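Local coordinates for protein coenzyme A transferase (Yersinia pestis, PDB 3QLI) that probably transfers coenzyme A between acyl groups and carboxylic acids such as acetate, at residues A[378-384]-A[410-416]. Sequence-based numbering, arbitrary orientation.
Sequences SIIATPS and HYIVTEF
Ser-384 and Glu-415 show how one carboxylate can pin a loop just beyond the end of a paired strand. Glu-415 OE1 accepts the backbone N of Ser-384 at 2.8 Å through its syn lone pair, while OE2 takes the hydroxyl OG of the same serine at 2.7 Å, met from above the carboxylate plane. A bend at chi2 (-91°) folds the glutamate back to present both oxygens to this single residue. At the other end the polar atoms of the first pair are satisfied differently: Ser-378 N donates almost straight (168°) to His-410 ND1, 3.1 Å away, and a water bridges Ser-378 OG, His-410 N and Tyr-411 O. Between these ends run strands 378-381 and 411-414, parallel neighbours in the mixed sheet of the Rossmann-like C-terminal domain. Ser-378 O receives Tyr-411 N, Tyr-411 O receives Ile-380 N at 2.9 Å, Ile-380 O receives Val-413 N, and Val-413 O receives Thr-382 N. Ile-379, on its other side, bonds to strand 332-337. On the face of the sheet packed by helix 220-230, Ile-379 CG2 meets Val-413 CG2 at 3.8 Å; Ile-380 lies on the opposite face, against helix 363-372, whose first residue, Gln-363, belongs to a CoA-binding site left empty in this chain. Thr-414 OG1 accepts Phe-416 N in an ST turn (3.1 Å) and also hydrogen-bonds to Leu-436 O.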
# COMPACT_ATOMS: atom_id res chain seq x y z
N SER A 378 -2.33 -9.85 10.86
CA SER A 378 -2.99 -8.55 10.98
C SER A 378 -4.47 -8.77 11.29
O SER A 378 -5.15 -9.53 10.61
CB SER A 378 -2.87 -7.75 9.67
OG SER A 378 -3.90 -6.77 9.60
N ILE A 379 -4.95 -8.11 12.34
CA ILE A 379 -6.34 -8.22 12.77
C ILE A 379 -7.00 -6.85 12.69
O ILE A 379 -6.45 -5.85 13.15
CB ILE A 379 -6.43 -8.72 14.23
CG1 ILE A 379 -5.86 -10.14 14.34
CG2 ILE A 379 -7.88 -8.66 14.73
CD1 ILE A 379 -5.43 -10.55 15.74
N ILE A 380 -8.17 -6.80 12.08
CA ILE A 380 -8.97 -5.58 12.09
C ILE A 380 -10.31 -5.98 12.70
O ILE A 380 -10.95 -6.92 12.25
CB ILE A 380 -9.17 -5.02 10.68
CG1 ILE A 380 -7.82 -4.48 10.14
CG2 ILE A 380 -10.23 -3.93 10.70
CD1 ILE A 380 -7.86 -4.06 8.66
N ALA A 381 -10.71 -5.28 13.75
CA ALA A 381 -11.85 -5.71 14.55
C ALA A 381 -12.90 -4.62 14.66
O ALA A 381 -12.56 -3.43 14.69
CB ALA A 381 -11.39 -6.12 15.95
N THR A 382 -14.16 -5.01 14.72
CA THR A 382 -15.23 -4.06 15.02
C THR A 382 -16.41 -4.82 15.62
O THR A 382 -16.64 -5.98 15.28
CB THR A 382 -15.74 -3.34 13.75
OG1 THR A 382 -16.86 -2.50 14.09
CG2 THR A 382 -16.18 -4.35 12.70
N PRO A 383 -17.16 -4.16 16.53
CA PRO A 383 -18.47 -4.70 16.91
C PRO A 383 -19.30 -4.81 15.63
O PRO A 383 -19.08 -4.00 14.71
CB PRO A 383 -19.08 -3.61 17.80
CG PRO A 383 -17.97 -2.66 18.12
CD PRO A 383 -16.91 -2.82 17.09
N SER A 384 -20.24 -5.75 15.56
CA SER A 384 -20.97 -5.98 14.32
C SER A 384 -22.05 -4.93 14.05
O SER A 384 -22.49 -4.78 12.91
CB SER A 384 -21.61 -7.37 14.32
OG SER A 384 -22.68 -7.42 15.26
N HIS A 410 -6.33 -9.09 6.10
CA HIS A 410 -5.88 -10.42 6.50
C HIS A 410 -6.95 -11.09 7.35
O HIS A 410 -7.69 -11.94 6.87
CB HIS A 410 -4.58 -10.31 7.29
CG HIS A 410 -3.93 -11.63 7.57
ND1 HIS A 410 -2.91 -11.77 8.49
CD2 HIS A 410 -4.14 -12.86 7.05
CE1 HIS A 410 -2.53 -13.03 8.53
NE2 HIS A 410 -3.26 -13.71 7.66
N TYR A 411 -7.02 -10.68 8.60
CA TYR A 411 -7.98 -11.23 9.54
C TYR A 411 -8.96 -10.18 10.01
O TYR A 411 -8.55 -9.10 10.44
CB TYR A 411 -7.25 -11.72 10.80
CG TYR A 411 -6.81 -13.16 10.80
CD1 TYR A 411 -7.68 -14.18 11.17
CD2 TYR A 411 -5.51 -13.51 10.47
CE1 TYR A 411 -7.27 -15.50 11.18
CE2 TYR A 411 -5.09 -14.82 10.48
CZ TYR A 411 -5.98 -15.81 10.84
OH TYR A 411 -5.56 -17.12 10.85
N ILE A 412 -10.25 -10.48 9.95
CA ILE A 412 -11.23 -9.56 10.51
C ILE A 412 -11.90 -10.25 11.69
O ILE A 412 -11.98 -11.47 11.73
CB ILE A 412 -12.28 -9.15 9.49
CG1 ILE A 412 -12.94 -10.37 8.86
CG2 ILE A 412 -11.65 -8.22 8.43
CD1 ILE A 412 -14.18 -10.04 8.01
N VAL A 413 -12.36 -9.46 12.65
CA VAL A 413 -12.96 -9.99 13.87
C VAL A 413 -14.14 -9.14 14.30
O VAL A 413 -14.07 -7.92 14.27
CB VAL A 413 -11.96 -10.00 15.04
CG1 VAL A 413 -12.67 -10.30 16.38
CG2 VAL A 413 -10.83 -11.01 14.76
N THR A 414 -15.25 -9.81 14.67
CA THR A 414 -16.36 -9.15 15.36
C THR A 414 -16.65 -10.01 16.59
O THR A 414 -15.95 -10.98 16.86
CB THR A 414 -17.65 -9.06 14.48
OG1 THR A 414 -18.22 -10.37 14.33
CG2 THR A 414 -17.37 -8.45 13.09
N GLU A 415 -17.69 -9.66 17.34
CA GLU A 415 -18.06 -10.46 18.51
C GLU A 415 -18.51 -11.88 18.12
O GLU A 415 -18.60 -12.77 18.97
CB GLU A 415 -19.12 -9.73 19.36
CG GLU A 415 -20.53 -9.65 18.76
CD GLU A 415 -20.77 -8.40 17.93
OE1 GLU A 415 -19.79 -7.82 17.39
OE2 GLU A 415 -21.94 -7.98 17.81
N PHE A 416 -18.75 -12.10 16.83
CA PHE A 416 -19.16 -13.44 16.36
C PHE A 416 -18.04 -14.33 15.79
O PHE A 416 -18.30 -15.45 15.33
CB PHE A 416 -20.32 -13.33 15.38
CG PHE A 416 -21.53 -12.67 15.98
CD1 PHE A 416 -22.24 -13.29 17.00
CD2 PHE A 416 -21.92 -11.41 15.57
CE1 PHE A 416 -23.36 -12.68 17.57
CE2 PHE A 416 -23.03 -10.79 16.13
CZ PHE A 416 -23.75 -11.42 17.13
O HOH W 1 -6.54 -7.47 8.61